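Local structure of amine oxidase (Emericella nidulans, 3PGB) at residues W100-A105 with N138-D143; P144-I149 with G175-V180. The protein is a copper- and topaquinone-containing amine oxidase that probably oxidises primary amines. One frame throughout, in Å; residues are numbered along the deposited sequence.

Interaction 1: residues W100-A105 with N138-D143; sequences WDNTIA and NRATTD. With NAG (2-acetamido-2-deoxy-beta-D-glucopyranose), chain B; BMA (beta-D-mannopyranose), chain C; NAG (2-acetamido-2-deoxy-beta-D-glucopyranose), chain D; MAN (alpha-D-mannopyranose), chain E.
Trp100 lays its indole along the turn Arg139-Thr142 and under a sugar chain. Its CB lies near O4 of the chain B NAG and the carbonyl of Arg139. With CG anti to its own carbonyl carbon (chi1 -72°), the indole runs on past Arg139 O. CG, CD2, CE2 and NE1 all lie beneath O2 of the mannose BMA, which sits over the centre of one face, 3.2 Å above the plane. Farther out, CE3 meets the chain B NAG O4, while Trp100 CZ3 reaches Thr141 O at 3.7 Å. At the tip, Trp100 CH2 is 3.3 Å from MAN O4, which approaches the ring edge, as does Thr142 CG2. Arg267 adds a cation-pi contact to the ring and donates to the carbonyls of Arg139 and Thr141.

The backbones are joined by Arg139 N to Asp101 O (2.9 Å), a bent bond. Asn102 OD1 accepts from Ala140 N at 3.3 Å, and Asn90 O takes its ND2, so both ends of this buried amide are used. The inner NAG of chain D donates O6 to Asp101 OD1 (2.7 Å). Ala140 centres an inverse gamma turn, and Thr141 OG1 accepts from Asp143 N in an ST turn. The whole is the end of an antiparallel strand pair: beyond the non-hydrogen-bonded pair Asn102-Asn138 the chain turns away, and Trp100 lies against a protein-linked glycan.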
loop_
_atom_site.group_PDB
_atom_site.type_symbol
_atom_site.label_atom_id
_atom_site.label_comp_id
_atom_site.label_asym_id
_atom_site.label_seq_id
_atom_site.Cartn_x
_atom_site.Cartn_y
_atom_site.Cartn_z
ATOM N N TRP A 100 -29.071 -36.202 16.891
ATOM C CA TRP A 100 -28.996 -37.584 16.397
ATOM C C TRP A 100 -29.859 -37.826 15.160
ATOM O O TRP A 100 -30.360 -38.932 14.941
ATOM C CB TRP A 100 -29.356 -38.560 17.526
ATOM C CG TRP A 100 -28.276 -38.665 18.571
ATOM C CD1 TRP A 100 -28.076 -37.834 19.632
ATOM C CD2 TRP A 100 -27.246 -39.658 18.639
ATOM N NE1 TRP A 100 -26.986 -38.248 20.360
ATOM C CE2 TRP A 100 -26.460 -39.367 19.771
ATOM C CE3 TRP A 100 -26.915 -40.767 17.854
ATOM C CZ2 TRP A 100 -25.360 -40.142 20.137
ATOM C CZ3 TRP A 100 -25.820 -41.539 18.218
ATOM C CH2 TRP A 100 -25.058 -41.224 19.350
ATOM N N ASP A 101 -30.004 -36.786 14.346
ATOM C CA ASP A 101 -30.847 -36.821 13.160
ATOM C C ASP A 101 -29.992 -36.582 11.923
ATOM O O ASP A 101 -28.783 -36.375 12.025
ATOM C CB ASP A 101 -31.934 -35.749 13.275
ATOM C CG ASP A 101 -32.875 -35.986 14.456
ATOM O OD1 ASP A 101 -33.531 -37.044 14.498
ATOM O OD2 ASP A 101 -32.972 -35.113 15.345
ATOM N N ASN A 102 -30.614 -36.633 10.751
ATOM C CA ASN A 102 -29.954 -36.252 9.503
ATOM C C ASN A 102 -30.553 -34.940 9.006
ATOM O O ASN A 102 -31.765 -34.851 8.776
ATOM C CB ASN A 102 -30.126 -37.334 8.440
ATOM C CG ASN A 102 -29.611 -38.686 8.891
ATOM O OD1 ASN A 102 -28.592 -38.782 9.575
ATOM N ND2 ASN A 102 -30.315 -39.740 8.504
ATOM N N THR A 103 -29.714 -33.921 8.845
ATOM C CA THR A 103 -30.203 -32.603 8.469
ATOM C C THR A 103 -29.489 -32.067 7.235
ATOM O O THR A 103 -28.434 -32.575 6.841
ATOM C CB THR A 103 -30.062 -31.610 9.637
ATOM O OG1 THR A 103 -28.675 -31.423 9.943
ATOM N N ILE A 104 -30.087 -31.040 6.633
ATOM C CA ILE A 104 -29.552 -30.389 5.439
ATOM C C ILE A 104 -28.684 -29.204 5.871
ATOM O O ILE A 104 -29.199 -28.181 6.316
ATOM C CB ILE A 104 -30.688 -29.902 4.502
ATOM C CG1 ILE A 104 -31.573 -31.070 4.078
ATOM C CG2 ILE A 104 -30.126 -29.220 3.263
ATOM C CD1 ILE A 104 -32.795 -30.649 3.301
ATOM N N ALA A 105 -27.371 -29.351 5.742
ATOM C CA ALA A 105 -26.442 -28.292 6.126
ATOM C C ALA A 105 -26.403 -27.178 5.082
ATOM O O ALA A 105 -26.246 -26.010 5.428
ATOM C CB ALA A 105 -25.034 -28.862 6.352
ATOM N N ASN A 138 -25.142 -35.900 8.585
ATOM C CA ASN A 138 -25.699 -37.181 9.022
ATOM C C ASN A 138 -25.264 -37.523 10.436
ATOM O O ASN A 138 -24.140 -37.956 10.640
ATOM C CB ASN A 138 -25.272 -38.298 8.073
ATOM C CG ASN A 138 -25.938 -38.196 6.730
ATOM O OD1 ASN A 138 -27.159 -38.137 6.646
ATOM N ND2 ASN A 138 -25.143 -38.181 5.664
ATOM N N ARG A 139 -26.155 -37.319 11.404
ATOM C CA ARG A 139 -25.857 -37.618 12.803
ATOM C C ARG A 139 -26.743 -38.721 13.401
ATOM O O ARG A 139 -26.758 -38.921 14.614
ATOM C CB ARG A 139 -25.936 -36.342 13.643
ATOM C CG ARG A 139 -24.885 -35.311 13.271
ATOM C CD ARG A 139 -24.828 -34.180 14.282
ATOM N NE ARG A 139 -25.891 -33.203 14.081
ATOM C CZ ARG A 139 -26.028 -32.092 14.795
ATOM N NH1 ARG A 139 -25.170 -31.810 15.771
ATOM N NH2 ARG A 139 -27.026 -31.257 14.535
ATOM N N ALA A 140 -27.450 -39.456 12.548
ATOM C CA ALA A 140 -28.190 -40.645 12.977
ATOM C C ALA A 140 -27.262 -41.853 12.928
ATOM O O ALA A 140 -27.491 -42.795 12.170
ATOM C CB ALA A 140 -29.394 -40.863 12.075
ATOM N N THR A 141 -26.212 -41.818 13.741
ATOM C CA THR A 141 -25.109 -42.771 13.635
ATOM C C THR A 141 -24.039 -42.458 14.689
ATOM O O THR A 141 -23.901 -41.314 15.117
ATOM C CB THR A 141 -24.478 -42.716 12.215
ATOM O OG1 THR A 141 -23.255 -43.462 12.179
ATOM C CG2 THR A 141 -24.204 -41.267 11.800
ATOM N N THR A 142 -23.287 -43.472 15.112
ATOM C CA THR A 142 -22.151 -43.256 16.003
ATOM C C THR A 142 -20.882 -42.888 15.222
ATOM O O THR A 142 -19.865 -42.563 15.821
ATOM C CB THR A 142 -21.889 -44.480 16.910
ATOM O OG1 THR A 142 -21.681 -45.654 16.111
ATOM C CG2 THR A 142 -23.070 -44.700 17.863
ATOM N N ASP A 143 -20.941 -42.936 13.895
ATOM C CA ASP A 143 -19.879 -42.388 13.047
ATOM C C ASP A 143 -20.456 -41.273 12.168
ATOM O O ASP A 143 -20.554 -41.435 10.959
ATOM C CB ASP A 143 -19.253 -43.491 12.176
ATOM C CG ASP A 143 -18.335 -44.421 12.964
ATOM O OD1 ASP A 143 -18.015 -44.117 14.135
ATOM O OD2 ASP A 143 -17.921 -45.462 12.403
HETATM C C1 NAG B . -32.649 -42.016 15.362
HETATM C C2 NAG B . -33.363 -41.807 16.689
HETATM C C3 NAG B . -32.378 -41.341 17.745
HETATM C C4 NAG B . -31.222 -42.331 17.799
HETATM C C5 NAG B . -30.607 -42.513 16.414
HETATM C C6 NAG B . -29.468 -43.531 16.420
HETATM C C7 NAG B . -35.718 -41.254 16.320
HETATM C C8 NAG B . -36.742 -40.159 16.196
HETATM N N2 NAG B . -34.459 -40.863 16.549
HETATM O O3 NAG B . -33.024 -41.290 18.994
HETATM O O4 NAG B . -30.260 -41.885 18.732
HETATM O O5 NAG B . -31.614 -42.955 15.528
HETATM O O6 NAG B . -28.824 -43.540 15.163
HETATM O O7 NAG B . -36.057 -42.438 16.208
HETATM C C1 BMA C . -30.215 -42.758 19.873
HETATM C C2 BMA C . -28.987 -42.397 20.692
HETATM C C3 BMA C . -28.920 -43.213 21.974
HETATM C C4 BMA C . -30.255 -43.144 22.718
HETATM C C5 BMA C . -31.376 -43.559 21.760
HETATM C C6 BMA C . -32.762 -43.612 22.412
HETATM O O2 BMA C . -29.034 -41.024 21.018
HETATM O O3 BMA C . -27.886 -42.638 22.736
HETATM O O4 BMA C . -30.238 -43.989 23.848
HETATM O O5 BMA C . -31.375 -42.651 20.672
HETATM O O6 BMA C . -33.308 -42.319 22.579
HETATM C C1 NAG D . -33.861 -42.096 10.269
HETATM C C2 NAG D . -33.195 -43.349 10.825
HETATM C C3 NAG D . -33.512 -43.555 12.297
HETATM C C4 NAG D . -33.192 -42.281 13.067
HETATM C C5 NAG D . -33.908 -41.090 12.432
HETATM C C6 NAG D . -33.530 -39.793 13.142
HETATM C C7 NAG D . -32.782 -45.360 9.505
HETATM C C8 NAG D . -33.407 -46.478 8.725
HETATM N N2 NAG D . -33.631 -44.491 10.048
HETATM O O3 NAG D . -32.734 -44.622 12.788
HETATM O O4 NAG D . -33.623 -42.446 14.399
HETATM O O5 NAG D . -33.556 -40.977 11.070
HETATM O O6 NAG D . -33.969 -38.672 12.418
HETATM O O7 NAG D . -31.556 -45.297 9.619
HETATM C C1 MAN E . -27.162 -43.577 23.547
HETATM C C2 MAN E . -26.171 -42.730 24.334
HETATM C C3 MAN E . -25.108 -42.194 23.373
HETATM C C4 MAN E . -24.451 -43.355 22.646
HETATM C C5 MAN E . -25.505 -44.175 21.911
HETATM C C6 MAN E . -24.850 -45.383 21.250
HETATM O O2 MAN E . -25.607 -43.497 25.375
HETATM O O3 MAN E . -24.145 -41.410 24.042
HETATM O O4 MAN E . -23.509 -42.859 21.729
HETATM O O5 MAN E . -26.502 -44.604 22.820
HETATM O O6 MAN E . -25.809 -46.218 20.643
#

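Interaction 2: residues P144-I149 with G175-V180; sequences PYFADI and GQVRNV
Phe146 and Val177 form the central hydrogen-bonded pair: Phe146 N gives to Val177 O at 2.7 Å, almost straight on to the carbonyl, and Val177 N returns a bond to Phe146 O. Asp148 N to Gly175 O (2.8 Å) and Asn179 N to Pro144 O (3.0 Å) extend the pairing, the latter donor well above the carbonyl plane.

On the Phe146 face, Phe146 CB packs on Val177 CG1, while the ring end meets the Asn179 amide, Phe146 CZ lying 3.4 Å from Asn179 ND2 with the planes 24° apart. Asn179 CG, anti to the backbone N (chi1 -178°), reaches there; ND2 bonds to Asn137 OD1 and OD1 to Glu181 N, which would fix the amide's rotation. Tyr662 stacks on the Phe146 ring.

Ala147 and Gln176, a non-hydrogen-bonded pair, share the opposite face; Gln176 also lies alongside Tyr145, and one water, 2.6 Å from Tyr145 OH, weakly accepts from Gln176 NE2. At the Gly175 end a second water donates to Asp148 OD1 and Gly175 O; His660 binds OD1 and His133 OD2. Short strand 176-178 thus adds antiparallel to strand 145-152 in a sheet consistent with the small N-terminal domains of copper amine oxidases.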
loop_
_atom_site.group_PDB
_atom_site.type_symbol
_atom_site.label_atom_id
_atom_site.label_comp_id
_atom_site.label_asym_id
_atom_site.label_seq_id
_atom_site.Cartn_x
_atom_site.Cartn_y
_atom_site.Cartn_z
ATOM N N PRO A 144 -20.840 -40.136 12.780
ATOM C CA PRO A 144 -21.459 -39.032 12.043
ATOM C C PRO A 144 -20.558 -38.450 10.959
ATOM O O PRO A 144 -19.336 -38.461 11.106
ATOM C CB PRO A 144 -21.736 -37.990 13.129
ATOM C CG PRO A 144 -20.866 -38.358 14.271
ATOM C CD PRO A 144 -20.718 -39.828 14.219
ATOM N N TYR A 145 -21.163 -37.966 9.878
ATOM C CA TYR A 145 -20.401 -37.492 8.724
ATOM C C TYR A 145 -21.139 -36.444 7.896
ATOM O O TYR A 145 -22.368 -36.371 7.913
ATOM C CB TYR A 145 -20.003 -38.672 7.830
ATOM C CG TYR A 145 -21.163 -39.448 7.258
ATOM C CD1 TYR A 145 -21.586 -39.245 5.947
ATOM C CD2 TYR A 145 -21.834 -40.394 8.023
ATOM C CE1 TYR A 145 -22.654 -39.970 5.416
ATOM C CE2 TYR A 145 -22.903 -41.115 7.509
ATOM C CZ TYR A 145 -23.308 -40.902 6.211
ATOM O OH TYR A 145 -24.360 -41.625 5.712
ATOM N N PHE A 146 -20.362 -35.627 7.186
ATOM C CA PHE A 146 -20.898 -34.652 6.241
ATOM C C PHE A 146 -20.878 -35.292 4.868
ATOM O O PHE A 146 -19.978 -36.059 4.565
ATOM C CB PHE A 146 -20.066 -33.367 6.244
ATOM C CG PHE A 146 -20.214 -32.552 7.502
ATOM C CD1 PHE A 146 -21.404 -31.900 7.781
ATOM C CD2 PHE A 146 -19.165 -32.431 8.396
ATOM C CE1 PHE A 146 -21.551 -31.151 8.934
ATOM C CE2 PHE A 146 -19.302 -31.681 9.552
ATOM C CZ PHE A 146 -20.498 -31.041 9.824
ATOM N N ALA A 147 -21.874 -34.991 4.044
ATOM C CA ALA A 147 -21.997 -35.621 2.735
ATOM C C ALA A 147 -22.262 -34.596 1.629
ATOM O O ALA A 147 -23.333 -33.991 1.586
ATOM C CB ALA A 147 -23.107 -36.669 2.765
ATOM N N ASP A 148 -21.280 -34.415 0.745
ATOM C CA ASP A 148 -21.452 -33.613 -0.463
ATOM C C ASP A 148 -22.131 -34.448 -1.555
ATOM O O ASP A 148 -21.619 -35.502 -1.946
ATOM C CB ASP A 148 -20.095 -33.110 -0.979
ATOM C CG ASP A 148 -19.473 -32.054 -0.082
ATOM O OD1 ASP A 148 -18.358 -32.289 0.434
ATOM O OD2 ASP A 148 -20.082 -30.978 0.097
ATOM N N ILE A 149 -23.273 -33.971 -2.053
ATOM C CA ILE A 149 -24.006 -34.651 -3.136
ATOM C C ILE A 149 -24.410 -33.659 -4.243
ATOM O O ILE A 149 -24.354 -32.449 -4.039
ATOM C CB ILE A 149 -25.262 -35.403 -2.595
ATOM C CG1 ILE A 149 -26.271 -34.428 -1.986
ATOM C CG2 ILE A 149 -24.862 -36.414 -1.541
ATOM C CD1 ILE A 149 -27.539 -35.087 -1.485
ATOM N N GLY A 175 -17.612 -38.042 -1.466
ATOM C CA GLY A 175 -18.018 -36.760 -0.893
ATOM C C GLY A 175 -18.256 -36.759 0.608
ATOM O O GLY A 175 -18.868 -35.834 1.141
ATOM N N GLN A 176 -17.760 -37.780 1.303
ATOM C CA GLN A 176 -18.017 -37.924 2.735
ATOM C C GLN A 176 -16.784 -37.611 3.569
ATOM O O GLN A 176 -15.668 -37.991 3.218
ATOM C CB GLN A 176 -18.492 -39.340 3.049
ATOM C CG GLN A 176 -19.783 -39.732 2.352
ATOM C CD GLN A 176 -20.152 -41.178 2.607
ATOM O OE1 GLN A 176 -19.370 -41.940 3.174
ATOM N NE2 GLN A 176 -21.348 -41.566 2.182
ATOM N N VAL A 177 -16.999 -36.906 4.670
ATOM C CA VAL A 177 -15.947 -36.631 5.636
ATOM C C VAL A 177 -16.598 -36.667 7.011
ATOM O O VAL A 177 -17.770 -36.311 7.155
ATOM C CB VAL A 177 -15.272 -35.262 5.374
ATOM C CG1 VAL A 177 -16.268 -34.126 5.535
ATOM C CG2 VAL A 177 -14.073 -35.070 6.291
ATOM N N ARG A 178 -15.858 -37.115 8.016
ATOM C CA ARG A 178 -16.428 -37.255 9.347
ATOM C C ARG A 178 -16.857 -35.906 9.905
ATOM O O ARG A 178 -16.353 -34.859 9.487
ATOM C CB ARG A 178 -15.431 -37.914 10.303
ATOM C CG ARG A 178 -14.206 -37.080 10.611
ATOM C CD ARG A 178 -13.335 -37.787 11.608
ATOM N NE ARG A 178 -12.114 -37.048 11.898
ATOM C CZ ARG A 178 -11.168 -37.462 12.737
ATOM N NH1 ARG A 178 -11.293 -38.621 13.382
ATOM N NH2 ARG A 178 -10.091 -36.719 12.935
ATOM N N ASN A 179 -17.797 -35.943 10.842
ATOM C CA ASN A 179 -18.199 -34.764 11.590
ATOM C C ASN A 179 -17.583 -34.885 12.977
ATOM O O ASN A 179 -18.017 -35.704 13.794
ATOM C CB ASN A 179 -19.729 -34.675 11.656
ATOM C CG ASN A 179 -20.224 -33.436 12.395
ATOM O OD1 ASN A 179 -19.467 -32.758 13.089
ATOM N ND2 ASN A 179 -21.506 -33.146 12.247
ATOM N N VAL A 180 -16.558 -34.078 13.233
ATOM C CA VAL A 180 -15.748 -34.209 14.446
ATOM C C VAL A 180 -16.366 -33.497 15.660
ATOM O O VAL A 180 -15.884 -33.661 16.783
ATOM C CB VAL A 180 -14.287 -33.709 14.193
ATOM C CG1 VAL A 180 -14.154 -32.206 14.461
ATOM C CG2 VAL A 180 -13.310 -34.487 15.042
HETATM O O HOH W 1 -23.123 -42.830 3.725
HETATM O O HOH W 2 -18.869 -33.325 3.006
#

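How the interactions relate
Interaction 1 passes directly into interaction 2 along the chain, Asp143 being followed by Pro144, and their centres are 9 Å apart. The turn of interaction 1 connects strand 131-138 to strand 145-152, and Asn138 N lies 2.9 Å from Tyr145 O, a probable hydrogen bond between these neighbours. Beside it, Asn138 O packs on Pro144 CB (3.5 Å), and Arg139 CD approaches Asn179 ND2. Both contacts thus belong to one antiparallel sheet: interaction 1 at an end flanked by the glycan, interaction 2 at a more buried position, where the Pro144 side chain is about 9 Å from the bound MAN. Both lie away from the copper and topaquinone site.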